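Local coordinates for protein D-alanine--D-alanine ligase (Coxiella burnetii, PDB 3TQT) that catalyses the ATP-dependent joining of two D-alanine molecules into D-alanyl-D-alanine, a building block of the bacterial peptidoglycan cell wall, at residues E140-K145 with R218-E222; G152-V156 with K311-N315; V185-L190 with V212-D216. All coordinates share one frame; numbering follows the deposited sequence.

Contact 1 (E140-K145 with R218-E222); sequences EKDLTK and RLMVE
R218 meets the start of helix 141-150 with a guanidinium shared between two carboxylates. It takes D142 side-on: NE reaches OD2 at 2.9 Å and NH2 reaches OD1 at 2.8 Å, both bonds nearly straight and both on syn lone pairs, with the two planar groups 20° apart. Arginine suits this place because two parallel N-H bonds fix the rotation of the carboxylate. The bend in the arginine chain at chi3 (73°) turns the guanidinium toward the helix. NH2 also makes a weak, bent bond to E140 OE1, completing a three-residue salt-bridge network, while T160 OG1 gives D142 OD2 a further partner. Strand 219-223 belongs to the four-stranded antiparallel sheet of the ATP-grasp region, in the part predicted to bind ATP, and its side chains alternate. L219 and V221 face helix 202-212, leaving M220 and E222 to face helix 141-150. M220 supplies the flexible apolar piece between two polar ends: its SD lies 3.6 Å from K141 CB, and its CE is 3.7 Å from D142 CB. Across this contact E222 pairs with K145 alone, NZ lying 2.6 Å from OE2 and above the carboxylate plane; OE1 makes a second salt bridge, with K186. K145 is extended beyond CG, which brings NZ to E222, where V156 O and N315 OD1 also accept from it.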
ATOM      1  N   GLU A 140      -7.617   3.917   3.783  1.00 17.10           N
ATOM      2  CA  GLU A 140      -8.759   4.339   2.980  1.00 16.75           C
ATOM      3  C   GLU A 140      -9.979   3.612   3.531  1.00 19.81           C
ATOM      4  O   GLU A 140     -10.198   2.439   3.252  1.00 20.21           O
ATOM      5  CB  GLU A 140      -8.567   3.987   1.508  1.00 26.25           C
ATOM      6  CG  GLU A 140      -7.184   4.314   0.969  1.00 34.83           C
ATOM      7  CD  GLU A 140      -7.103   5.707   0.393  1.00 41.80           C
ATOM      8  OE1 GLU A 140      -8.121   6.187  -0.149  1.00 42.79           O
ATOM      9  OE2 GLU A 140      -6.023   6.327   0.481  1.00 47.72           O
ATOM     10  N   LYS A 141     -10.763   4.330   4.320  1.00 19.03           N
ATOM     11  CA  LYS A 141     -11.813   3.729   5.134  1.00 21.44           C
ATOM     12  C   LYS A 141     -12.878   3.022   4.322  1.00 19.94           C
ATOM     13  O   LYS A 141     -13.450   2.031   4.786  1.00 19.25           O
ATOM     14  CB  LYS A 141     -12.435   4.791   6.050  1.00 19.72           C
ATOM     15  CG  LYS A 141     -11.409   5.402   7.006  1.00 28.61           C
ATOM     16  CD  LYS A 141     -12.055   6.394   7.958  1.00 35.33           C
ATOM     17  CE  LYS A 141     -12.289   7.738   7.287  1.00 41.02           C
ATOM     18  NZ  LYS A 141     -11.034   8.532   7.198  1.00 42.04           N
ATOM     19  N   ASP A 142     -13.139   3.513   3.113  1.00 19.77           N
ATOM     20  CA  ASP A 142     -14.116   2.858   2.258  1.00 15.28           C
ATOM     21  C   ASP A 142     -13.554   1.559   1.677  1.00 19.04           C
ATOM     22  O   ASP A 142     -14.269   0.556   1.549  1.00 17.84           O
ATOM     23  CB  ASP A 142     -14.629   3.795   1.152  1.00 15.24           C
ATOM     24  CG  ASP A 142     -13.511   4.310   0.213  1.00 18.33           C
ATOM     25  OD1 ASP A 142     -12.322   4.401   0.613  1.00 19.10           O
ATOM     26  OD2 ASP A 142     -13.847   4.635  -0.940  1.00 20.85           O
ATOM     27  N   LEU A 143     -12.264   1.572   1.351  1.00 18.25           N
ATOM     28  CA  LEU A 143     -11.592   0.353   0.896  1.00 22.38           C
ATOM     29  C   LEU A 143     -11.572  -0.679   2.024  1.00 18.38           C
ATOM     30  O   LEU A 143     -11.814  -1.861   1.793  1.00 17.65           O
ATOM     31  CB  LEU A 143     -10.169   0.660   0.411  1.00 18.91           C
ATOM     32  CG  LEU A 143      -9.299  -0.522  -0.017  1.00 22.49           C
ATOM     33  CD1 LEU A 143      -9.994  -1.339  -1.117  1.00 18.04           C
ATOM     34  CD2 LEU A 143      -7.919  -0.016  -0.463  1.00 20.07           C
ATOM     35  N   THR A 144     -11.291  -0.231   3.245  1.00 16.37           N
ATOM     36  CA  THR A 144     -11.319  -1.122   4.403  1.00 19.65           C
ATOM     37  C   THR A 144     -12.671  -1.817   4.492  1.00 19.74           C
ATOM     38  O   THR A 144     -12.756  -3.040   4.616  1.00 16.54           O
ATOM     39  CB  THR A 144     -11.130  -0.359   5.742  1.00 23.76           C
ATOM     40  OG1 THR A 144     -10.100   0.621   5.612  1.00 20.10           O
ATOM     41  CG2 THR A 144     -10.765  -1.336   6.852  1.00 24.92           C
ATOM     42  N   LYS A 145     -13.736  -1.026   4.420  1.00 16.76           N
ATOM     43  CA  LYS A 145     -15.077  -1.584   4.539  1.00 19.95           C
ATOM     44  C   LYS A 145     -15.414  -2.521   3.397  1.00 18.05           C
ATOM     45  O   LYS A 145     -16.126  -3.505   3.590  1.00 17.32           O
ATOM     46  CB  LYS A 145     -16.119  -0.473   4.658  1.00 21.83           C
ATOM     47  CG  LYS A 145     -16.130   0.161   6.039  1.00 22.46           C
ATOM     48  CD  LYS A 145     -17.125   1.306   6.085  1.00 22.97           C
ATOM     49  CE  LYS A 145     -17.128   1.947   7.454  1.00 23.69           C
ATOM     50  NZ  LYS A 145     -18.319   2.805   7.570  1.00 22.41           N
ATOM     51  N   ARG A 218     -11.332  11.484  -2.719  1.00 21.52           N
ATOM     52  CA  ARG A 218     -12.449  10.566  -2.659  1.00 19.25           C
ATOM     53  C   ARG A 218     -13.083  10.712  -1.299  1.00 18.21           C
ATOM     54  O   ARG A 218     -12.405  10.970  -0.310  1.00 21.95           O
ATOM     55  CB  ARG A 218     -11.976   9.131  -2.876  1.00 21.13           C
ATOM     56  CG  ARG A 218     -13.066   8.170  -3.315  1.00 22.54           C
ATOM     57  CD  ARG A 218     -12.456   6.817  -3.763  1.00 20.26           C
ATOM     58  NE  ARG A 218     -11.983   6.031  -2.626  1.00 20.22           N
ATOM     59  CZ  ARG A 218     -10.708   5.764  -2.368  1.00 26.02           C
ATOM     60  NH1 ARG A 218      -9.742   6.212  -3.176  1.00 23.41           N
ATOM     61  NH2 ARG A 218     -10.396   5.035  -1.306  1.00 24.37           N
ATOM     62  N   LEU A 219     -14.394  10.590  -1.242  1.00 21.70           N
ATOM     63  CA  LEU A 219     -15.045  10.710   0.042  1.00 22.89           C
ATOM     64  C   LEU A 219     -16.023   9.575   0.218  1.00 22.71           C
ATOM     65  O   LEU A 219     -16.316   8.828  -0.717  1.00 21.18           O
ATOM     66  CB  LEU A 219     -15.746  12.065   0.176  1.00 22.84           C
ATOM     67  CG  LEU A 219     -16.916  12.402  -0.742  1.00 24.31           C
ATOM     68  CD1 LEU A 219     -18.191  11.673  -0.310  1.00 23.41           C
ATOM     69  CD2 LEU A 219     -17.139  13.916  -0.716  1.00 24.38           C
ATOM     70  N   MET A 220     -16.525   9.453   1.433  1.00 23.44           N
ATOM     71  CA  MET A 220     -17.544   8.484   1.715  1.00 22.09           C
ATOM     72  C   MET A 220     -18.612   9.154   2.546  1.00 24.52           C
ATOM     73  O   MET A 220     -18.331   9.994   3.406  1.00 24.10           O
ATOM     74  CB  MET A 220     -16.956   7.278   2.452  1.00 21.43           C
ATOM     75  CG  MET A 220     -16.245   7.612   3.750  1.00 25.15           C
ATOM     76  SD  MET A 220     -15.079   6.303   4.169  1.00 24.17           S
ATOM     77  CE  MET A 220     -16.193   4.902   4.302  1.00 18.24           C
ATOM     78  N   VAL A 221     -19.844   8.780   2.260  1.00 20.25           N
ATOM     79  CA  VAL A 221     -20.978   9.244   3.024  1.00 25.37           C
ATOM     80  C   VAL A 221     -21.398   8.082   3.902  1.00 26.07           C
ATOM     81  O   VAL A 221     -21.400   6.925   3.456  1.00 22.76           O
ATOM     82  CB  VAL A 221     -22.125   9.660   2.090  1.00 24.34           C
ATOM     83  CG1 VAL A 221     -23.282  10.282   2.887  1.00 20.00           C
ATOM     84  CG2 VAL A 221     -21.613  10.636   1.024  1.00 24.41           C
ATOM     85  N   GLU A 222     -21.732   8.391   5.150  1.00 21.62           N
ATOM     86  CA  GLU A 222     -22.159   7.375   6.101  1.00 27.01           C
ATOM     87  C   GLU A 222     -23.391   7.835   6.845  1.00 23.87           C
ATOM     88  O   GLU A 222     -23.574   9.027   7.082  1.00 27.01           O
ATOM     89  CB  GLU A 222     -21.040   7.069   7.108  1.00 25.82           C
ATOM     90  CG  GLU A 222     -19.869   6.299   6.502  1.00 24.89           C
ATOM     91  CD  GLU A 222     -18.707   6.117   7.479  1.00 30.21           C
ATOM     92  OE1 GLU A 222     -18.730   6.737   8.557  1.00 27.17           O
ATOM     93  OE2 GLU A 222     -17.770   5.356   7.161  1.00 31.58           O
TER

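Contact 2 (G152-V156 with K311-N315); sequences GIPVV and KVLVN
P154 and L313 form the apolar centre, with proline CB 3.9 Å from leucine CD2. V156 closes on the same leucine from the other end, its CG2 3.9 Å from L313 CB. With V156 CG1 anti to the backbone N (chi1 176°), it is the CG2 branch that meets the leucine. Next to this group, I153 CG2 touches V314 CG2 at 3.7 Å, in a layer that L148 of helix 141-150 and I286 of helix 277-293 complete. Branched aliphatic residues suit this wall, since a beta-branch places a methyl close to the backbone, where the partner's methyl can meet it.

Between these side chains the backbones are bonded directly. V314 N donates to P154 O and V156 N donates to V314 O, each at 3.0 Å and close to straight, so that V155 and V314 make a single beta bridge. Proline suits its position because only its carbonyl is called upon here. The loop thus adds one short bridge to strand 312-318, an outermost strand of the five-stranded sheet of the ATP-grasp region, before the chain enters strand 159-161.

Polar groups mark both ends. The end of the K311 chain crosses P154 at about a right angle, CE 4.0 Å from P154 CB, with NZ equally close. At the other end N315 OD1 rests 3.5 Å from V156 CB, and K145 NZ bonds both to this oxygen and to V156 O. The direction-specific part of the contact therefore resides in main-chain amides and carbonyls, while the side chains contribute mostly apolar packing.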
ATOM      1  N   GLY A 152     -17.609 -10.824   4.960  1.00 28.44           N
ATOM      2  CA  GLY A 152     -18.703 -11.071   5.881  1.00 31.36           C
ATOM      3  C   GLY A 152     -18.619 -10.353   7.216  1.00 31.81           C
ATOM      4  O   GLY A 152     -19.389 -10.649   8.129  1.00 29.75           O
ATOM      5  N   ILE A 153     -17.693  -9.411   7.353  1.00 19.65           N
ATOM      6  CA  ILE A 153     -17.628  -8.657   8.597  1.00 22.11           C
ATOM      7  C   ILE A 153     -18.615  -7.498   8.579  1.00 23.12           C
ATOM      8  O   ILE A 153     -18.680  -6.740   7.620  1.00 23.36           O
ATOM      9  CB  ILE A 153     -16.192  -8.210   8.928  1.00 27.87           C
ATOM     10  CG1 ILE A 153     -15.380  -9.439   9.360  1.00 35.79           C
ATOM     11  CG2 ILE A 153     -16.185  -7.150  10.026  1.00 25.59           C
ATOM     12  CD1 ILE A 153     -13.915  -9.190   9.531  1.00 32.01           C
ATOM     13  N   PRO A 154     -19.412  -7.380   9.643  1.00 27.35           N
ATOM     14  CA  PRO A 154     -20.447  -6.342   9.739  1.00 30.54           C
ATOM     15  C   PRO A 154     -19.783  -4.978   9.807  1.00 25.26           C
ATOM     16  O   PRO A 154     -18.932  -4.789  10.676  1.00 23.10           O
ATOM     17  CB  PRO A 154     -21.129  -6.640  11.078  1.00 36.36           C
ATOM     18  CG  PRO A 154     -20.670  -8.023  11.464  1.00 39.59           C
ATOM     19  CD  PRO A 154     -19.314  -8.194  10.865  1.00 29.56           C
ATOM     20  N   VAL A 155     -20.130  -4.061   8.905  1.00 20.12           N
ATOM     21  CA  VAL A 155     -19.583  -2.705   8.981  1.00 19.56           C
ATOM     22  C   VAL A 155     -20.688  -1.656   8.892  1.00 22.80           C
ATOM     23  O   VAL A 155     -21.781  -1.923   8.393  1.00 19.56           O
ATOM     24  CB  VAL A 155     -18.546  -2.429   7.859  1.00 19.70           C
ATOM     25  CG1 VAL A 155     -17.446  -3.475   7.894  1.00 19.35           C
ATOM     26  CG2 VAL A 155     -19.232  -2.436   6.509  1.00 24.01           C
ATOM     27  N   VAL A 156     -20.399  -0.469   9.402  1.00 23.36           N
ATOM     28  CA  VAL A 156     -21.265   0.679   9.188  1.00 24.59           C
ATOM     29  C   VAL A 156     -21.317   0.928   7.688  1.00 23.88           C
ATOM     30  O   VAL A 156     -20.279   0.984   7.029  1.00 21.39           O
ATOM     31  CB  VAL A 156     -20.718   1.921   9.903  1.00 21.74           C
ATOM     32  CG1 VAL A 156     -21.583   3.145   9.586  1.00 24.98           C
ATOM     33  CG2 VAL A 156     -20.657   1.673  11.415  1.00 28.42           C
ATOM     34  N   LYS A 311     -25.983  -4.422  18.078  1.00 30.55           N
ATOM     35  CA  LYS A 311     -25.333  -4.876  16.860  1.00 27.84           C
ATOM     36  C   LYS A 311     -23.928  -4.286  16.810  1.00 23.40           C
ATOM     37  O   LYS A 311     -23.745  -3.076  16.953  1.00 27.23           O
ATOM     38  CB  LYS A 311     -26.141  -4.484  15.629  1.00 30.25           C
ATOM     39  CG  LYS A 311     -25.490  -4.850  14.306  1.00 37.33           C
ATOM     40  CD  LYS A 311     -25.443  -6.354  14.059  1.00 50.04           C
ATOM     41  CE  LYS A 311     -24.736  -6.673  12.728  1.00 47.39           C
ATOM     42  NZ  LYS A 311     -24.520  -8.144  12.508  1.00 41.03           N
ATOM     43  N   VAL A 312     -22.943  -5.151  16.603  1.00 27.37           N
ATOM     44  CA  VAL A 312     -21.548  -4.736  16.576  1.00 23.93           C
ATOM     45  C   VAL A 312     -21.091  -4.487  15.142  1.00 22.28           C
ATOM     46  O   VAL A 312     -21.132  -5.383  14.299  1.00 24.97           O
ATOM     47  CB  VAL A 312     -20.665  -5.788  17.260  1.00 20.92           C
ATOM     48  CG1 VAL A 312     -19.205  -5.328  17.306  1.00 26.99           C
ATOM     49  CG2 VAL A 312     -21.187  -6.062  18.662  1.00 25.49           C
ATOM     50  N   LEU A 313     -20.653  -3.260  14.885  1.00 26.22           N
ATOM     51  CA  LEU A 313     -20.331  -2.802  13.544  1.00 22.07           C
ATOM     52  C   LEU A 313     -18.946  -2.188  13.505  1.00 21.69           C
ATOM     53  O   LEU A 313     -18.644  -1.261  14.266  1.00 23.97           O
ATOM     54  CB  LEU A 313     -21.334  -1.745  13.095  1.00 23.12           C
ATOM     55  CG  LEU A 313     -22.797  -2.174  13.084  1.00 23.48           C
ATOM     56  CD1 LEU A 313     -23.699  -0.976  12.741  1.00 26.75           C
ATOM     57  CD2 LEU A 313     -22.989  -3.331  12.095  1.00 29.06           C
ATOM     58  N   VAL A 314     -18.109  -2.691  12.609  1.00 19.82           N
ATOM     59  CA  VAL A 314     -16.793  -2.101  12.452  1.00 21.53           C
ATOM     60  C   VAL A 314     -16.965  -0.774  11.733  1.00 23.82           C
ATOM     61  O   VAL A 314     -17.696  -0.685  10.749  1.00 24.69           O
ATOM     62  CB  VAL A 314     -15.828  -3.008  11.656  1.00 22.83           C
ATOM     63  CG1 VAL A 314     -14.509  -2.294  11.456  1.00 18.66           C
ATOM     64  CG2 VAL A 314     -15.613  -4.333  12.381  1.00 20.86           C
ATOM     65  N   ASN A 315     -16.314   0.266  12.237  1.00 21.45           N
ATOM     66  CA  ASN A 315     -16.265   1.517  11.491  1.00 20.91           C
ATOM     67  C   ASN A 315     -14.908   1.776  10.855  1.00 20.05           C
ATOM     68  O   ASN A 315     -14.824   2.327   9.759  1.00 23.14           O
ATOM     69  CB  ASN A 315     -16.616   2.702  12.375  1.00 24.76           C
ATOM     70  CG  ASN A 315     -17.061   3.908  11.564  1.00 36.03           C
ATOM     71  OD1 ASN A 315     -17.799   3.770  10.580  1.00 34.24           O
ATOM     72  ND2 ASN A 315     -16.606   5.092  11.959  1.00 37.24           N
TER

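Contact 3 (V185-L190 with V212-D216); sequences VKAVSL and VFRYD
D216 and S189 meet where two loops of the ATP-grasp region converge: the turn that follows strand 183-187 of its antiparallel sheet, and the link from helix 202-212 to strand 219-223. Both belong to the part predicted to bind ATP.

The tight side is built round the D216 carboxylate. A187 CB comes within 3.4 Å of OD2, and V188 CG2 lies 3.5 Å from the same oxygen, so the acceptor is hemmed in by methyl groups. The small alanine side chain is consistent with so close an approach of the carboxylate. Next to it along the strand, toward V185, V212 packs both branches: CG1 is 3.9 Å from A187 CB and CG2 is 3.8 Å from V185 CG1. V212 thus sits among apolar side chains, with L219 and L197 also bordering it. Packing is close at L190 too, where CD1 touches Y215 CB at 3.6 Å; the phenol ring leads away from the strand and its OH bonds to E211. The second subunit adjoins this place: Y365 of that chain packs on L190, and K368 of that chain packs on Y215.

The open side is the turn at F213 and R214, neither of which touches 185-190. R214 is exposed, as suits a charged residue, but packs on C364 of the second subunit.

Serine offers two donors to one acceptor. S189 N reaches D216 OD2 at 2.9 Å nearly in line with the C-O bond, and S189 OG reaches the same oxygen at 2.7 Å from the syn side, 29° out of the carboxylate plane.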
ATOM      1  N   VAL A 185     -20.394  13.306   5.860  1.00 21.64           N
ATOM      2  CA  VAL A 185     -19.589  13.353   4.649  1.00 23.34           C
ATOM      3  C   VAL A 185     -18.138  13.424   5.093  1.00 27.69           C
ATOM      4  O   VAL A 185     -17.734  14.393   5.727  1.00 25.46           O
ATOM      5  CB  VAL A 185     -19.969  14.555   3.762  1.00 24.53           C
ATOM      6  CG1 VAL A 185     -19.067  14.624   2.519  1.00 23.02           C
ATOM      7  CG2 VAL A 185     -21.446  14.461   3.364  1.00 27.15           C
ATOM      8  N   LYS A 186     -17.377  12.380   4.767  1.00 23.72           N
ATOM      9  CA  LYS A 186     -16.048  12.135   5.323  1.00 26.99           C
ATOM     10  C   LYS A 186     -15.010  11.963   4.214  1.00 24.93           C
ATOM     11  O   LYS A 186     -15.262  11.260   3.244  1.00 21.45           O
ATOM     12  CB  LYS A 186     -16.042  10.794   6.072  1.00 26.37           C
ATOM     13  CG  LYS A 186     -16.731  10.733   7.415  1.00 44.79           C
ATOM     14  CD  LYS A 186     -16.457   9.348   8.026  1.00 41.06           C
ATOM     15  CE  LYS A 186     -16.822   9.264   9.500  1.00 46.39           C
ATOM     16  NZ  LYS A 186     -18.284   9.456   9.740  1.00 57.15           N
ATOM     17  N   ALA A 187     -13.829  12.550   4.376  1.00 21.38           N
ATOM     18  CA  ALA A 187     -12.715  12.157   3.519  1.00 20.26           C
ATOM     19  C   ALA A 187     -12.457  10.665   3.739  1.00 21.03           C
ATOM     20  O   ALA A 187     -12.551  10.169   4.871  1.00 22.51           O
ATOM     21  CB  ALA A 187     -11.473  12.965   3.861  1.00 20.16           C
ATOM     22  N   VAL A 188     -12.142   9.937   2.680  1.00 18.46           N
ATOM     23  CA  VAL A 188     -11.843   8.507   2.847  1.00 22.26           C
ATOM     24  C   VAL A 188     -10.564   8.276   3.645  1.00 24.52           C
ATOM     25  O   VAL A 188     -10.444   7.291   4.368  1.00 26.95           O
ATOM     26  CB  VAL A 188     -11.724   7.746   1.500  1.00 19.03           C
ATOM     27  CG1 VAL A 188     -13.054   7.741   0.753  1.00 21.41           C
ATOM     28  CG2 VAL A 188     -10.596   8.333   0.656  1.00 24.77           C
ATOM     29  N   SER A 189      -9.611   9.190   3.538  1.00 19.83           N
ATOM     30  CA  SER A 189      -8.286   8.892   4.058  1.00 28.03           C
ATOM     31  C   SER A 189      -7.728   9.961   4.981  1.00 32.28           C
ATOM     32  O   SER A 189      -6.532   9.985   5.241  1.00 33.97           O
ATOM     33  CB  SER A 189      -7.313   8.678   2.894  1.00 32.45           C
ATOM     34  OG  SER A 189      -7.068   9.907   2.232  1.00 29.40           O
ATOM     35  N   LEU A 190      -8.585  10.850   5.472  1.00 29.14           N
ATOM     36  CA  LEU A 190      -8.130  11.897   6.385  1.00 33.89           C
ATOM     37  C   LEU A 190      -8.915  11.841   7.690  1.00 45.91           C
ATOM     38  O   LEU A 190     -10.142  11.707   7.677  1.00 50.67           O
ATOM     39  CB  LEU A 190      -8.282  13.279   5.747  1.00 32.48           C
ATOM     40  CG  LEU A 190      -7.616  13.455   4.385  1.00 33.45           C
ATOM     41  CD1 LEU A 190      -7.930  14.841   3.821  1.00 35.76           C
ATOM     42  CD2 LEU A 190      -6.113  13.229   4.499  1.00 36.91           C
ATOM     43  N   VAL A 212     -15.230  18.644   1.303  1.00 23.01           N
ATOM     44  CA  VAL A 212     -14.333  17.518   1.495  1.00 23.71           C
ATOM     45  C   VAL A 212     -13.468  17.263   0.276  1.00 25.80           C
ATOM     46  O   VAL A 212     -12.313  16.854   0.406  1.00 25.14           O
ATOM     47  CB  VAL A 212     -15.075  16.233   1.868  1.00 24.87           C
ATOM     48  CG1 VAL A 212     -14.090  15.057   1.870  1.00 20.12           C
ATOM     49  CG2 VAL A 212     -15.740  16.396   3.235  1.00 30.70           C
ATOM     50  N   PHE A 213     -14.008  17.515  -0.914  1.00 19.92           N
ATOM     51  CA  PHE A 213     -13.210  17.347  -2.129  1.00 20.24           C
ATOM     52  C   PHE A 213     -12.121  18.393  -2.279  1.00 27.01           C
ATOM     53  O   PHE A 213     -11.312  18.316  -3.208  1.00 28.52           O
ATOM     54  CB  PHE A 213     -14.069  17.331  -3.378  1.00 19.24           C
ATOM     55  CG  PHE A 213     -14.754  16.025  -3.623  1.00 22.27           C
ATOM     56  CD1 PHE A 213     -14.100  14.825  -3.393  1.00 23.11           C
ATOM     57  CD2 PHE A 213     -16.060  15.997  -4.078  1.00 24.61           C
ATOM     58  CE1 PHE A 213     -14.748  13.615  -3.623  1.00 21.15           C
ATOM     59  CE2 PHE A 213     -16.699  14.791  -4.310  1.00 22.25           C
ATOM     60  CZ  PHE A 213     -16.044  13.610  -4.075  1.00 18.44           C
ATOM     61  N   ARG A 214     -12.099  19.370  -1.380  1.00 20.52           N
ATOM     62  CA  ARG A 214     -10.955  20.270  -1.314  1.00 25.76           C
ATOM     63  C   ARG A 214      -9.787  19.622  -0.561  1.00 24.40           C
ATOM     64  O   ARG A 214      -8.658  20.091  -0.644  1.00 25.03           O
ATOM     65  CB  ARG A 214     -11.329  21.593  -0.641  1.00 29.83           C
ATOM     66  CG  ARG A 214     -12.364  22.419  -1.408  1.00 30.98           C
ATOM     67  CD  ARG A 214     -12.862  23.606  -0.573  1.00 39.64           C
ATOM     68  NE  ARG A 214     -11.782  24.481  -0.115  1.00 54.16           N
ATOM     69  CZ  ARG A 214     -11.288  25.499  -0.818  1.00 72.70           C
ATOM     70  NH1 ARG A 214     -11.771  25.773  -2.024  1.00 81.93           N
ATOM     71  NH2 ARG A 214     -10.307  26.247  -0.323  1.00 71.68           N
ATOM     72  N   TYR A 215     -10.064  18.544   0.168  1.00 24.77           N
ATOM     73  CA  TYR A 215      -9.059  17.916   1.034  1.00 25.31           C
ATOM     74  C   TYR A 215      -8.602  16.537   0.566  1.00 24.94           C
ATOM     75  O   TYR A 215      -7.461  16.145   0.790  1.00 25.22           O
ATOM     76  CB  TYR A 215      -9.625  17.752   2.437  1.00 24.77           C
ATOM     77  CG  TYR A 215     -10.208  19.016   2.991  1.00 27.93           C
ATOM     78  CD1 TYR A 215      -9.655  20.244   2.677  1.00 34.14           C
ATOM     79  CD2 TYR A 215     -11.312  18.982   3.831  1.00 27.75           C
ATOM     80  CE1 TYR A 215     -10.184  21.411   3.178  1.00 36.64           C
ATOM     81  CE2 TYR A 215     -11.852  20.147   4.335  1.00 27.97           C
ATOM     82  CZ  TYR A 215     -11.280  21.356   4.008  1.00 36.32           C
ATOM     83  OH  TYR A 215     -11.805  22.520   4.510  1.00 38.01           O
ATOM     84  N   ASP A 216      -9.512  15.790  -0.038  1.00 24.55           N
ATOM     85  CA  ASP A 216      -9.235  14.401  -0.397  1.00 25.73           C
ATOM     86  C   ASP A 216      -9.841  14.159  -1.772  1.00 23.99           C
ATOM     87  O   ASP A 216     -10.785  14.839  -2.173  1.00 27.42           O
ATOM     88  CB  ASP A 216      -9.848  13.457   0.647  1.00 23.16           C
ATOM     89  CG  ASP A 216      -9.159  12.103   0.703  1.00 26.82           C
ATOM     90  OD1 ASP A 216      -8.520  11.727  -0.296  1.00 25.65           O
ATOM     91  OD2 ASP A 216      -9.258  11.418   1.750  1.00 23.38           O
TER

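In the fold
Contacts 1 and 3 are buried and share one sheet, since strands 219-223 and 183-187 are neighbours in it; the main chains of M220 and K186 bond to each other, and both contacts touch the second subunit. Contact 2 is only partly buried, meets no other chain and belongs to the five-stranded sheet. Charge pairs dominate contact 1, one buried carboxylate held by a serine with aliphatic packing around it marks contact 3, and backbone bridging with apolar cover marks contact 2. K145 of contact 1 joins it to contact 2, while contacts 2 and 3 do not touch, their centres about 22 Å apart.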